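Local coordinates for protein lipolytic enzyme, G-D-S-L family (PDB 7BR2) that metabolises the drug diltiazem in a gut bacterium, as a serine esterase of the SGNH (GDSL) hydrolase superfamily, at residues Tyr314-Asp319 with Ile335-Glu340; Gln378-Leu383 with Ile391-Glu396. All blocks are in the same frame, centred on the assembly; numbering follows the deposited sequence.

Interaction 1. Residues Tyr314-Asp319 with Ile335-Glu340; sequences YKLLID and INLAAE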
ATOM      1  N   TYR A 314      15.147  27.766  20.120  1.00 59.87           N
ATOM      2  CA  TYR A 314      13.877  28.274  19.663  1.00 58.05           C
ATOM      3  C   TYR A 314      12.805  27.211  19.848  1.00 57.11           C
ATOM      4  O   TYR A 314      13.074  26.000  19.874  1.00 55.68           O
ATOM      5  CB  TYR A 314      13.952  28.715  18.176  1.00 55.09           C
ATOM      6  CG  TYR A 314      14.855  29.923  17.903  1.00 54.45           C
ATOM      7  CD1 TYR A 314      16.236  29.793  17.888  1.00 57.15           C
ATOM      8  CD2 TYR A 314      14.321  31.189  17.660  1.00 55.45           C
ATOM      9  CE1 TYR A 314      17.064  30.886  17.643  1.00 60.05           C
ATOM     10  CE2 TYR A 314      15.149  32.290  17.413  1.00 57.30           C
ATOM     11  CZ  TYR A 314      16.518  32.126  17.411  1.00 59.12           C
ATOM     12  OH  TYR A 314      17.349  33.199  17.172  1.00 67.36           O
ATOM     13  N   LYS A 315      11.584  27.698  20.001  1.00 58.06           N
ATOM     14  CA  LYS A 315      10.383  26.891  20.059  1.00 47.97           C
ATOM     15  C   LYS A 315       9.653  27.058  18.739  1.00 50.11           C
ATOM     16  O   LYS A 315       9.421  28.191  18.290  1.00 41.86           O
ATOM     17  CB  LYS A 315       9.490  27.293  21.220  1.00 50.69           C
ATOM     18  CG  LYS A 315       8.357  26.325  21.424  1.00 51.91           C
ATOM     19  CD  LYS A 315       7.514  26.704  22.617  1.00 63.07           C
ATOM     20  CE  LYS A 315       7.795  28.098  23.134  1.00 67.32           C
ATOM     21  NZ  LYS A 315       7.458  28.183  24.588  1.00 70.19           N
ATOM     22  N   LEU A 316       9.373  25.928  18.095  1.00 44.51           N
ATOM     23  CA  LEU A 316       8.658  25.904  16.831  1.00 43.81           C
ATOM     24  C   LEU A 316       7.168  25.819  17.111  1.00 43.27           C
ATOM     25  O   LEU A 316       6.719  24.909  17.814  1.00 39.32           O
ATOM     26  CB  LEU A 316       9.095  24.719  15.977  1.00 42.49           C
ATOM     27  CG  LEU A 316       8.190  24.477  14.766  1.00 40.49           C
ATOM     28  CD1 LEU A 316       8.188  25.675  13.819  1.00 44.47           C
ATOM     29  CD2 LEU A 316       8.593  23.210  14.048  1.00 40.64           C
ATOM     30  N   LEU A 317       6.415  26.773  16.572  1.00 45.05           N
ATOM     31  CA  LEU A 317       4.963  26.745  16.585  1.00 46.66           C
ATOM     32  C   LEU A 317       4.453  26.846  15.154  1.00 42.34           C
ATOM     33  O   LEU A 317       5.029  27.557  14.330  1.00 39.45           O
ATOM     34  CB  LEU A 317       4.382  27.888  17.421  1.00 43.98           C
ATOM     35  CG  LEU A 317       4.721  27.975  18.910  1.00 42.88           C
ATOM     36  CD1 LEU A 317       5.891  28.897  19.114  1.00 42.89           C
ATOM     37  CD2 LEU A 317       3.524  28.469  19.692  1.00 41.58           C
ATOM     38  N   ILE A 318       3.397  26.104  14.844  1.00 38.73           N
ATOM     39  CA  ILE A 318       2.746  26.209  13.548  1.00 34.20           C
ATOM     40  C   ILE A 318       1.274  26.449  13.823  1.00 40.40           C
ATOM     41  O   ILE A 318       0.643  25.666  14.547  1.00 41.43           O
ATOM     42  CB  ILE A 318       2.952  24.957  12.687  1.00 37.79           C
ATOM     43  CG1 ILE A 318       4.452  24.692  12.505  1.00 36.97           C
ATOM     44  CG2 ILE A 318       2.265  25.136  11.320  1.00 35.30           C
ATOM     45  CD1 ILE A 318       4.795  23.625  11.486  1.00 35.06           C
ATOM     46  N   ASP A 319       0.735  27.540  13.278  1.00 36.31           N
ATOM     47  CA  ASP A 319      -0.636  27.955  13.568  1.00 42.78           C
ATOM     48  C   ASP A 319      -0.895  28.005  15.074  1.00 40.76           C
ATOM     49  O   ASP A 319      -1.953  27.601  15.561  1.00 44.72           O
ATOM     50  CB  ASP A 319      -1.651  27.054  12.859  1.00 43.77           C
ATOM     51  CG  ASP A 319      -1.897  27.480  11.426  1.00 41.86           C
ATOM     52  OD1 ASP A 319      -1.283  28.479  10.997  1.00 40.65           O
ATOM     53  OD2 ASP A 319      -2.711  26.822  10.740  1.00 45.01           O
ATOM     54  N   ILE A 335      15.136  20.465   9.870  1.00 46.22           N
ATOM     55  CA  ILE A 335      14.350  19.495  10.627  1.00 39.62           C
ATOM     56  C   ILE A 335      13.207  18.994   9.745  1.00 43.88           C
ATOM     57  O   ILE A 335      12.728  19.698   8.846  1.00 38.96           O
ATOM     58  CB  ILE A 335      13.817  20.071  11.950  1.00 41.33           C
ATOM     59  CG1 ILE A 335      12.983  21.320  11.693  1.00 30.78           C
ATOM     60  CG2 ILE A 335      14.966  20.374  12.903  1.00 43.19           C
ATOM     61  CD1 ILE A 335      12.241  21.776  12.911  1.00 41.09           C
ATOM     62  N   ASN A 336      12.811  17.742   9.967  1.00 40.78           N
ATOM     63  CA  ASN A 336      11.754  17.116   9.177  1.00 43.02           C
ATOM     64  C   ASN A 336      10.401  17.370   9.840  1.00 38.80           C
ATOM     65  O   ASN A 336      10.090  16.789  10.887  1.00 32.06           O
ATOM     66  CB  ASN A 336      12.012  15.620   9.016  1.00 37.97           C
ATOM     67  CG  ASN A 336      11.043  14.973   8.059  1.00 38.01           C
ATOM     68  OD1 ASN A 336      10.239  15.661   7.417  1.00 33.70           O
ATOM     69  ND2 ASN A 336      11.140  13.652   7.919  1.00 34.30           N
ATOM     70  N   LEU A 337       9.600  18.254   9.244  1.00 38.66           N
ATOM     71  CA  LEU A 337       8.265  18.489   9.787  1.00 36.49           C
ATOM     72  C   LEU A 337       7.365  17.259   9.642  1.00 32.87           C
ATOM     73  O   LEU A 337       6.444  17.076  10.440  1.00 35.47           O
ATOM     74  CB  LEU A 337       7.621  19.699   9.117  1.00 35.48           C
ATOM     75  CG  LEU A 337       8.318  21.038   9.341  1.00 37.09           C
ATOM     76  CD1 LEU A 337       7.517  22.143   8.676  1.00 27.82           C
ATOM     77  CD2 LEU A 337       8.494  21.287  10.831  1.00 35.32           C
ATOM     78  N   ALA A 338       7.628  16.393   8.657  1.00 32.22           N
ATOM     79  CA  ALA A 338       6.823  15.186   8.479  1.00 32.90           C
ATOM     80  C   ALA A 338       6.988  14.157   9.599  1.00 40.67           C
ATOM     81  O   ALA A 338       6.206  13.200   9.647  1.00 32.71           O
ATOM     82  CB  ALA A 338       7.155  14.531   7.144  1.00 31.48           C
ATOM     83  N   ALA A 339       7.979  14.306  10.480  1.00 38.41           N
ATOM     84  CA  ALA A 339       8.124  13.439  11.644  1.00 35.05           C
ATOM     85  C   ALA A 339       7.525  14.051  12.905  1.00 40.24           C
ATOM     86  O   ALA A 339       7.580  13.433  13.976  1.00 44.72           O
ATOM     87  CB  ALA A 339       9.601  13.104  11.883  1.00 36.04           C
ATOM     88  N   GLU A 340       6.937  15.236  12.804  1.00 38.09           N
ATOM     89  CA  GLU A 340       6.384  15.948  13.953  1.00 41.03           C
ATOM     90  C   GLU A 340       4.862  15.835  13.872  1.00 44.71           C
ATOM     91  O   GLU A 340       4.211  16.609  13.162  1.00 45.11           O
ATOM     92  CB  GLU A 340       6.852  17.402  13.946  1.00 36.29           C
ATOM     93  CG  GLU A 340       8.364  17.550  13.932  1.00 37.22           C
ATOM     94  CD  GLU A 340       9.014  16.899  15.141  1.00 40.28           C
ATOM     95  OE1 GLU A 340       8.388  16.900  16.223  1.00 36.87           O
ATOM     96  OE2 GLU A 340      10.148  16.387  15.009  1.00 39.27           O
TER
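Two beta sheets meet through leucines and isoleucines here: L316 and I318, on an inner strand, 313-318, of an antiparallel sheet, face I335, on the edge strand of a mixed sheet, and L337, just past that strand. The residues illustrate how alternation along a strand sorts side chains, since L316 and I318 both point toward 335-340 while K315 before them and L317 between them turn to the other face. L337 is the shared piece. Its chi1 of -64° sets CG anti to the carbonyl carbon and brings it toward the strand, and the two methyls then part between the strand residues: CD2 lies 3.7 Å from CD2 of L316, and CD1 lies 4.2 Å from CD1 of I318. Both pairs meet at a slant, methyl against methyl, and the backbones stay well apart, the CA atoms of I318 and L337 being 10.2 Å from each other. I335 adds a second neighbour for the same L316 branch, its CD1 standing 4.1 Å from L316 CD2 as the two side chains slide past in opposite directions. L316 CD2 thus sits against both I335 and L337, and all four residues are buried. Behind them the chain is turned by N336. Its OD1 accepts from A338 N at 3.0 Å, an Asx turn in which the donor stands above the carbonyl plane, and the short 3-10 segment 337-339 follows. N336 is also tied to N301 O and to the backbone N of E303, the first residue of the neighbouring strand 303-308. Just past the end of strand 313-318, D319 makes a salt bridge with R443. On the sheet side, L316 touches I445 of strand 443-449 and I335 touches W326 of strand 321-327, while I318 and L337 both reach Q345, at the start of the long helix 344-377.

Interaction 2. Residues Gln378-Leu383 with Ile391-Glu396; sequences QQKGLL and IEVMDE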
ATOM      1  N   GLN A 378     -19.861 -19.602  -8.368  1.00 26.19           N
ATOM      2  CA  GLN A 378     -19.489 -19.869  -9.756  1.00 23.74           C
ATOM      3  C   GLN A 378     -19.467 -21.364 -10.053  1.00 29.52           C
ATOM      4  O   GLN A 378     -19.938 -21.810 -11.104  1.00 28.43           O
ATOM      5  CB  GLN A 378     -18.125 -19.261 -10.063  1.00 24.45           C
ATOM      6  CG  GLN A 378     -17.745 -19.347 -11.531  1.00 26.65           C
ATOM      7  CD  GLN A 378     -16.434 -18.638 -11.840  1.00 28.00           C
ATOM      8  OE1 GLN A 378     -15.534 -18.588 -11.007  1.00 28.90           O
ATOM      9  NE2 GLN A 378     -16.334 -18.066 -13.042  1.00 31.63           N
ATOM     10  N   GLN A 379     -18.916 -22.162  -9.143  1.00 33.74           N
ATOM     11  CA  GLN A 379     -18.853 -23.596  -9.384  1.00 33.91           C
ATOM     12  C   GLN A 379     -20.233 -24.235  -9.345  1.00 37.53           C
ATOM     13  O   GLN A 379     -20.408 -25.342  -9.874  1.00 39.54           O
ATOM     14  CB  GLN A 379     -17.936 -24.247  -8.355  1.00 37.05           C
ATOM     15  CG  GLN A 379     -16.418 -23.933  -8.485  1.00 47.66           C
ATOM     16  CD  GLN A 379     -16.065 -22.427  -8.486  1.00 43.65           C
ATOM     17  OE1 GLN A 379     -15.571 -21.888  -9.502  1.00 32.13           O
ATOM     18  NE2 GLN A 379     -16.383 -21.734  -7.376  1.00 29.88           N
ATOM     19  N   LYS A 380     -21.227 -23.553  -8.769  1.00 31.56           N
ATOM     20  CA  LYS A 380     -22.593 -24.052  -8.729  1.00 28.63           C
ATOM     21  C   LYS A 380     -23.457 -23.485  -9.835  1.00 30.20           C
ATOM     22  O   LYS A 380     -24.676 -23.710  -9.826  1.00 31.37           O
ATOM     23  CB  LYS A 380     -23.240 -23.767  -7.372  1.00 31.12           C
ATOM     24  CG  LYS A 380     -22.464 -24.349  -6.200  1.00 30.42           C
ATOM     25  CD  LYS A 380     -22.675 -25.866  -6.169  1.00 32.10           C
ATOM     26  CE  LYS A 380     -22.199 -26.468  -4.857  1.00 35.77           C
ATOM     27  NZ  LYS A 380     -20.748 -26.819  -4.953  1.00 34.16           N
ATOM     28  N   GLY A 381     -22.854 -22.838 -10.832  1.00 26.48           N
ATOM     29  CA  GLY A 381     -23.635 -22.251 -11.910  1.00 24.56           C
ATOM     30  C   GLY A 381     -24.522 -21.114 -11.459  1.00 30.24           C
ATOM     31  O   GLY A 381     -25.573 -20.868 -12.066  1.00 26.31           O
ATOM     32  N   LEU A 382     -24.119 -20.397 -10.406  1.00 24.11           N
ATOM     33  CA  LEU A 382     -24.956 -19.356  -9.830  1.00 27.10           C
ATOM     34  C   LEU A 382     -24.191 -18.045  -9.668  1.00 23.34           C
ATOM     35  O   LEU A 382     -24.594 -17.190  -8.876  1.00 23.58           O
ATOM     36  CB  LEU A 382     -25.523 -19.822  -8.487  1.00 29.79           C
ATOM     37  CG  LEU A 382     -26.613 -20.891  -8.628  1.00 29.26           C
ATOM     38  CD1 LEU A 382     -26.855 -21.618  -7.326  1.00 21.95           C
ATOM     39  CD2 LEU A 382     -27.893 -20.240  -9.136  1.00 27.39           C
ATOM     40  N   LEU A 383     -23.130 -17.849 -10.442  1.00 23.00           N
ATOM     41  CA  LEU A 383     -22.364 -16.612 -10.372  1.00 27.96           C
ATOM     42  C   LEU A 383     -23.282 -15.412 -10.604  1.00 26.81           C
ATOM     43  O   LEU A 383     -23.961 -15.333 -11.633  1.00 25.16           O
ATOM     44  CB  LEU A 383     -21.237 -16.641 -11.408  1.00 22.70           C
ATOM     45  CG  LEU A 383     -20.367 -15.382 -11.466  1.00 24.48           C
ATOM     46  CD1 LEU A 383     -19.668 -15.136 -10.118  1.00 23.72           C
ATOM     47  CD2 LEU A 383     -19.340 -15.470 -12.580  1.00 25.93           C
ATOM     48  N   ILE A 391     -29.672 -18.702  -2.580  1.00 26.28           N
ATOM     49  CA  ILE A 391     -29.905 -18.931  -1.159  1.00 28.17           C
ATOM     50  C   ILE A 391     -30.042 -20.418  -0.871  1.00 32.84           C
ATOM     51  O   ILE A 391     -29.515 -20.924   0.129  1.00 29.84           O
ATOM     52  CB  ILE A 391     -31.142 -18.153  -0.679  1.00 27.13           C
ATOM     53  CG1 ILE A 391     -30.929 -16.646  -0.821  1.00 26.47           C
ATOM     54  CG2 ILE A 391     -31.490 -18.537   0.762  1.00 24.78           C
ATOM     55  CD1 ILE A 391     -32.210 -15.818  -0.629  1.00 24.67           C
ATOM     56  N   GLU A 392     -30.774 -21.132  -1.728  1.00 29.75           N
ATOM     57  CA  GLU A 392     -31.029 -22.550  -1.501  1.00 32.43           C
ATOM     58  C   GLU A 392     -29.736 -23.353  -1.557  1.00 34.74           C
ATOM     59  O   GLU A 392     -29.492 -24.214  -0.703  1.00 33.33           O
ATOM     60  CB  GLU A 392     -32.042 -23.069  -2.526  1.00 30.31           C
ATOM     61  CG  GLU A 392     -33.482 -22.824  -2.109  1.00 30.22           C
ATOM     62  CD  GLU A 392     -34.468 -22.979  -3.247  1.00 36.73           C
ATOM     63  OE1 GLU A 392     -34.054 -23.376  -4.357  1.00 37.50           O
ATOM     64  OE2 GLU A 392     -35.666 -22.689  -3.024  1.00 38.42           O
ATOM     65  N   VAL A 393     -28.911 -23.112  -2.583  1.00 30.08           N
ATOM     66  CA  VAL A 393     -27.676 -23.886  -2.713  1.00 32.41           C
ATOM     67  C   VAL A 393     -26.707 -23.553  -1.581  1.00 27.98           C
ATOM     68  O   VAL A 393     -26.054 -24.445  -1.007  1.00 32.08           O
ATOM     69  CB  VAL A 393     -27.056 -23.671  -4.106  1.00 29.21           C
ATOM     70  CG1 VAL A 393     -25.641 -24.176  -4.156  1.00 25.03           C
ATOM     71  CG2 VAL A 393     -27.915 -24.374  -5.159  1.00 28.99           C
ATOM     72  N   MET A 394     -26.611 -22.277  -1.215  1.00 32.39           N
ATOM     73  CA  MET A 394     -25.762 -21.922  -0.082  1.00 35.94           C
ATOM     74  C   MET A 394     -26.229 -22.617   1.190  1.00 33.35           C
ATOM     75  O   MET A 394     -25.412 -23.127   1.968  1.00 35.57           O
ATOM     76  CB  MET A 394     -25.727 -20.408   0.118  1.00 30.55           C
ATOM     77  CG  MET A 394     -25.034 -20.019   1.415  1.00 34.20           C
ATOM     78  SD  MET A 394     -24.995 -18.246   1.677  1.00 40.81           S
ATOM     79  CE  MET A 394     -23.674 -17.775   0.586  1.00 37.59           C
ATOM     80  N   ASP A 395     -27.543 -22.620   1.436  1.00 31.53           N
ATOM     81  CA  ASP A 395     -28.061 -23.298   2.616  1.00 36.23           C
ATOM     82  C   ASP A 395     -27.749 -24.785   2.572  1.00 31.35           C
ATOM     83  O   ASP A 395     -27.460 -25.398   3.605  1.00 35.34           O
ATOM     84  CB  ASP A 395     -29.565 -23.082   2.732  1.00 38.51           C
ATOM     85  CG  ASP A 395     -29.921 -21.682   3.185  1.00 35.54           C
ATOM     86  OD1 ASP A 395     -29.033 -20.972   3.690  1.00 38.51           O
ATOM     87  OD2 ASP A 395     -31.105 -21.310   3.073  1.00 40.17           O
ATOM     88  N   GLU A 396     -27.849 -25.389   1.390  1.00 30.12           N
ATOM     89  CA  GLU A 396     -27.527 -26.803   1.232  1.00 38.17           C
ATOM     90  C   GLU A 396     -26.063 -27.091   1.507  1.00 35.87           C
ATOM     91  O   GLU A 396     -25.703 -28.256   1.706  1.00 36.48           O
ATOM     92  CB  GLU A 396     -27.844 -27.277  -0.186  1.00 34.80           C
ATOM     93  CG  GLU A 396     -29.306 -27.389  -0.509  1.00 41.04           C
ATOM     94  CD  GLU A 396     -29.539 -27.429  -2.012  1.00 41.71           C
ATOM     95  OE1 GLU A 396     -28.535 -27.561  -2.757  1.00 38.87           O
ATOM     96  OE2 GLU A 396     -30.720 -27.336  -2.436  1.00 42.88           O
TER
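K380 crosses V393 at a slant, its aliphatic carbons passing over one methyl of the valine from the first carbon onward. CB is 4.0 Å from V393 CG1. CG makes the nearest approach of the lysine, 3.8 Å from the same V393 CG1. The bend at chi2 (-74°) keeps CD near that methyl, 4.0 Å from V393 CG1, and CE follows at 4.2 Å from V393 CG1. A second bend, at chi4 (-88°), carries the ammonium group off, leaving NZ 5.6 Å from V393 CG1. The hydrophobic part of an exposed lysine is thereby laid across a helix surface while its charged end leaves the contact. The other branch of the valine is taken by L382, which is buried: its CD1 lies 3.7 Å from V393 CG2, and the two side chains pass at a slant. V393 is therefore gripped on separate methyls by two residues that flank a glycine. G381 between them has a positive phi of 66° and stands apart from 391-396. V393 also touches F376 of the helix 344-377, and L382 touches K389, near the start of helix 388-397; D395 on that helix forms a salt bridge with R408. The turn carrying K380 and L382 is a Schellman motif, with G381 as its C-prime residue, G381 N bonded to Q378 O and L382 N to F377 O. It ends the long helix, and the contact exemplifies two successive helices joined by a ten-residue loop, in which residues of the Schellman turn pack on the next helix.

Following the chain from its N terminus, the parallel sheet of the SGNH core comes first, and both contacts lie beyond it. Interaction 1 closes a loop of 15 residues that holds strand 321-327 and helix 328-333, joining the antiparallel and mixed sheets. Interaction 2 then closes a tighter one of seven residues, linking the turn after helix 344-377 to helix 388-397. The two loops neither nest nor cross but follow in series; the two contacts lie on opposite sides of the chain's centre, their nearest atoms about 43 Å apart. Helix 344-377 spans the gap, its first residues packing beside interaction 1 and its last turn leading into interaction 2.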